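Local atomic coordinates of aminopeptidase P; XAA-pro aminopeptidase (Streptococcus thermophilus, PDB entry 3IL0), a protein that probably acts as a metal-dependent aminopeptidase of the M24B family, represented here by its creatinase/prolidase-type N-terminal domain. Residues T43-L54 / D81-L91. Residues are numbered along the deposited sequence; the frame is centred on the assembly and turned at random.
Sequences TVFITKNRRLFL and DIVKFVEVDKL
Phe45, Leu52 and Leu54 of a beta hairpin pack against Ile82 and Phe85 of helix 78-88. The hairpin is made of strands 42-47 and 51-55 of the mixed sheet in the creatinase/prolidase N-terminal domain. The axis of helix segment 81-88 runs nearly parallel to that of strand 43-47 (7°), with a closest approach of 10.5 Å.

The apolar part includes two CH-pi contacts. Ile82 CG2 sits over the centre of the Phe45 ring, 3.3 Å from its centroid. Phe45 CG is anti to the backbone N (chi1 -174°), which carries the ring out from the strand and under this methyl. Val86 CG2 reaches the same ring at CZ. Leu52 CD1 lies over one face of the Phe85 ring, 3.6 Å from its centroid. Leu54 CD1 meets Ile82 CG1, and Leu24 of the neighbouring strand 22-25 also touches Ile82. Near the hairpin turn, Leu91 CD1 lies against Thr47 CG2.

The polar part is a bidentate salt bridge at the C-terminal end of the helix. Arg50 offers NE and NH2 to the two carboxylate oxygens of Asp89, and the guanidinium and carboxylate are nearly coplanar, 9° apart. The Phe85 ring turns its CD1-CE1 edge to one guanidinium face, the planes steeply inclined. Arg50 NH2 donates to Asp89 OD1 at 2.7 Å. Arg50 NE donates to Asp89 OD2, also at 2.7 Å. Both oxygens use their syn lone pairs. Thr47 OG1 accepts from Arg50 N in an ST motif. A water bridges Thr47 OG1 (2.6 Å) and Asp89 OD2, to which it donates at 2.8 Å.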
# COMPACT_ATOMS: atom_id res chain seq x y z
N THR A 43 4.09 -0.07 5.94
CA THR A 43 3.27 -0.71 4.89
C THR A 43 2.52 0.44 4.25
O THR A 43 2.12 1.40 4.94
CB THR A 43 2.24 -1.75 5.45
OG1 THR A 43 2.92 -2.82 6.13
CG2 THR A 43 1.32 -2.39 4.31
N VAL A 44 2.34 0.34 2.95
CA VAL A 44 1.53 1.32 2.21
C VAL A 44 0.34 0.63 1.60
O VAL A 44 0.42 -0.53 1.14
CB VAL A 44 2.40 2.02 1.17
CG1 VAL A 44 1.57 2.75 0.09
CG2 VAL A 44 3.35 2.92 1.90
N PHE A 45 -0.79 1.33 1.58
CA PHE A 45 -1.96 0.79 1.01
C PHE A 45 -2.65 1.95 0.30
O PHE A 45 -3.14 2.84 0.97
CB PHE A 45 -2.86 0.16 2.09
CG PHE A 45 -4.07 -0.56 1.55
CD1 PHE A 45 -3.95 -1.81 0.99
CD2 PHE A 45 -5.32 0.01 1.58
CE1 PHE A 45 -5.06 -2.48 0.48
CE2 PHE A 45 -6.48 -0.65 1.06
CZ PHE A 45 -6.34 -1.90 0.53
N ILE A 46 -2.70 1.92 -1.03
CA ILE A 46 -3.25 2.99 -1.87
C ILE A 46 -4.50 2.49 -2.61
O ILE A 46 -4.50 1.39 -3.22
CB ILE A 46 -2.18 3.56 -2.90
CG1 ILE A 46 -1.00 4.16 -2.14
CG2 ILE A 46 -2.77 4.68 -3.82
CD1 ILE A 46 0.15 4.62 -3.06
N THR A 47 -5.56 3.30 -2.52
CA THR A 47 -6.81 3.10 -3.27
C THR A 47 -7.05 4.30 -4.28
O THR A 47 -6.26 5.26 -4.34
CB THR A 47 -7.99 3.00 -2.25
OG1 THR A 47 -8.34 4.31 -1.80
CG2 THR A 47 -7.54 2.14 -1.02
N LYS A 48 -8.12 4.24 -5.06
CA LYS A 48 -8.49 5.36 -5.88
C LYS A 48 -8.73 6.61 -5.03
O LYS A 48 -8.52 7.71 -5.53
CB LYS A 48 -9.68 5.04 -6.73
CG LYS A 48 -9.24 4.18 -7.92
CD LYS A 48 -10.35 3.89 -8.87
CE LYS A 48 -10.02 2.68 -9.73
NZ LYS A 48 -10.38 1.47 -8.93
N ASN A 49 -9.10 6.44 -3.75
CA ASN A 49 -9.34 7.56 -2.91
C ASN A 49 -8.45 7.78 -1.73
O ASN A 49 -8.46 8.88 -1.29
CB ASN A 49 -10.81 7.62 -2.58
CG ASN A 49 -11.59 7.95 -3.83
OD1 ASN A 49 -11.24 8.95 -4.53
ND2 ASN A 49 -12.52 7.10 -4.22
N ARG A 50 -7.69 6.80 -1.22
CA ARG A 50 -6.81 7.09 -0.08
C ARG A 50 -5.40 6.68 -0.33
O ARG A 50 -5.09 5.90 -1.24
CB ARG A 50 -7.25 6.35 1.19
CG ARG A 50 -8.71 6.13 1.35
CD ARG A 50 -8.97 5.61 2.79
NE ARG A 50 -10.39 5.45 3.02
CZ ARG A 50 -11.18 6.26 3.72
NH1 ARG A 50 -10.72 7.33 4.30
NH2 ARG A 50 -12.47 6.02 3.83
N ARG A 51 -4.54 7.17 0.53
CA ARG A 51 -3.19 6.71 0.59
C ARG A 51 -2.92 6.52 2.05
O ARG A 51 -2.98 7.48 2.83
CB ARG A 51 -2.26 7.75 0.01
CG ARG A 51 -2.57 8.12 -1.43
CD ARG A 51 -1.41 8.83 -2.06
NE ARG A 51 -1.89 9.41 -3.30
CZ ARG A 51 -2.32 10.66 -3.46
NH1 ARG A 51 -2.28 11.54 -2.46
NH2 ARG A 51 -2.78 11.03 -4.64
N LEU A 52 -2.61 5.28 2.45
CA LEU A 52 -2.33 4.98 3.82
C LEU A 52 -0.87 4.62 4.01
O LEU A 52 -0.27 3.89 3.21
CB LEU A 52 -3.19 3.82 4.29
CG LEU A 52 -4.71 3.93 4.18
CD1 LEU A 52 -5.34 2.71 4.84
CD2 LEU A 52 -5.22 5.31 4.81
N PHE A 53 -0.31 5.13 5.09
CA PHE A 53 1.05 4.76 5.47
C PHE A 53 0.94 4.19 6.86
O PHE A 53 0.44 4.86 7.76
CB PHE A 53 1.97 6.00 5.46
CG PHE A 53 3.39 5.71 5.87
CD1 PHE A 53 4.38 5.55 4.91
CD2 PHE A 53 3.73 5.58 7.22
CE1 PHE A 53 5.69 5.28 5.27
CE2 PHE A 53 5.02 5.28 7.59
CZ PHE A 53 6.01 5.15 6.62
N LEU A 54 1.40 2.96 7.06
CA LEU A 54 1.16 2.32 8.34
C LEU A 54 2.48 1.97 9.00
O LEU A 54 3.31 1.26 8.43
CB LEU A 54 0.24 1.08 8.18
CG LEU A 54 -1.14 1.29 7.50
CD1 LEU A 54 -1.15 0.77 6.09
CD2 LEU A 54 -2.23 0.62 8.28
N ASP A 81 -5.36 -3.47 10.25
CA ASP A 81 -5.89 -2.12 10.09
C ASP A 81 -6.39 -1.84 8.66
O ASP A 81 -7.38 -1.13 8.52
CB ASP A 81 -4.88 -1.06 10.56
CG ASP A 81 -4.69 -1.09 12.09
OD1 ASP A 81 -5.75 -1.01 12.77
OD2 ASP A 81 -3.54 -1.24 12.59
N ILE A 82 -5.73 -2.39 7.64
CA ILE A 82 -6.15 -2.18 6.24
C ILE A 82 -7.57 -2.74 5.96
O ILE A 82 -8.36 -2.17 5.20
CB ILE A 82 -5.17 -2.81 5.26
CG1 ILE A 82 -3.86 -2.00 5.23
CG2 ILE A 82 -5.74 -2.87 3.83
CD1 ILE A 82 -2.71 -2.74 4.53
N VAL A 83 -7.85 -3.90 6.57
CA VAL A 83 -9.13 -4.62 6.50
C VAL A 83 -10.31 -3.69 6.88
O VAL A 83 -11.32 -3.65 6.19
CB VAL A 83 -9.13 -5.93 7.48
CG1 VAL A 83 -10.45 -6.57 7.59
CG2 VAL A 83 -8.18 -6.92 6.98
N LYS A 84 -10.19 -2.90 7.93
CA LYS A 84 -11.24 -1.94 8.22
C LYS A 84 -11.55 -1.01 7.04
O LYS A 84 -12.70 -0.75 6.73
CB LYS A 84 -10.81 -1.02 9.36
CG LYS A 84 -10.74 -1.61 10.68
CD LYS A 84 -10.46 -0.50 11.66
CE LYS A 84 -9.01 -0.19 11.80
NZ LYS A 84 -8.46 -1.16 12.84
N PHE A 85 -10.51 -0.47 6.43
CA PHE A 85 -10.65 0.40 5.30
C PHE A 85 -11.37 -0.26 4.16
O PHE A 85 -12.28 0.32 3.55
CB PHE A 85 -9.28 0.96 4.87
CG PHE A 85 -8.77 2.03 5.84
CD1 PHE A 85 -9.11 3.38 5.66
CD2 PHE A 85 -8.09 1.66 6.99
CE1 PHE A 85 -8.74 4.34 6.61
CE2 PHE A 85 -7.68 2.64 7.92
CZ PHE A 85 -8.00 3.98 7.73
N VAL A 86 -10.94 -1.47 3.85
CA VAL A 86 -11.51 -2.21 2.73
C VAL A 86 -13.03 -2.43 2.89
O VAL A 86 -13.80 -2.28 1.96
CB VAL A 86 -10.76 -3.58 2.55
CG1 VAL A 86 -11.59 -4.55 1.78
CG2 VAL A 86 -9.36 -3.32 1.83
N GLU A 87 -13.42 -2.83 4.08
CA GLU A 87 -14.79 -2.87 4.47
C GLU A 87 -15.53 -1.57 4.47
O GLU A 87 -16.59 -1.48 3.85
CB GLU A 87 -14.89 -3.36 5.88
CG GLU A 87 -14.98 -4.79 5.87
CD GLU A 87 -15.35 -5.31 7.20
OE1 GLU A 87 -14.40 -5.87 7.84
OE2 GLU A 87 -16.58 -5.17 7.57
N VAL A 88 -15.00 -0.56 5.15
CA VAL A 88 -15.71 0.69 5.19
C VAL A 88 -15.92 1.20 3.75
O VAL A 88 -17.06 1.56 3.38
CB VAL A 88 -15.09 1.72 6.15
CG1 VAL A 88 -15.76 3.08 5.98
CG2 VAL A 88 -15.27 1.21 7.62
N ASP A 89 -14.86 1.19 2.95
CA ASP A 89 -14.90 1.66 1.56
C ASP A 89 -15.49 0.65 0.58
O ASP A 89 -15.70 0.95 -0.57
CB ASP A 89 -13.55 2.10 1.10
CG ASP A 89 -13.03 3.32 1.89
OD1 ASP A 89 -13.79 3.95 2.70
OD2 ASP A 89 -11.83 3.65 1.71
N LYS A 90 -15.80 -0.53 1.05
CA LYS A 90 -16.50 -1.49 0.23
C LYS A 90 -15.65 -1.90 -1.01
O LYS A 90 -16.16 -1.97 -2.13
CB LYS A 90 -17.84 -0.88 -0.20
CG LYS A 90 -18.95 -0.92 0.90
CD LYS A 90 -19.78 0.32 0.89
CE LYS A 90 -20.78 0.56 -0.26
NZ LYS A 90 -21.91 1.52 0.28
N LEU A 91 -14.37 -2.16 -0.84
CA LEU A 91 -13.49 -2.38 -2.00
C LEU A 91 -13.57 -3.88 -2.32
O LEU A 91 -13.88 -4.65 -1.46
CB LEU A 91 -12.07 -1.91 -1.71
CG LEU A 91 -11.93 -0.44 -1.32
CD1 LEU A 91 -10.47 -0.03 -1.19
CD2 LEU A 91 -12.61 0.47 -2.34
O HOH W 1 -10.76 4.03 -0.88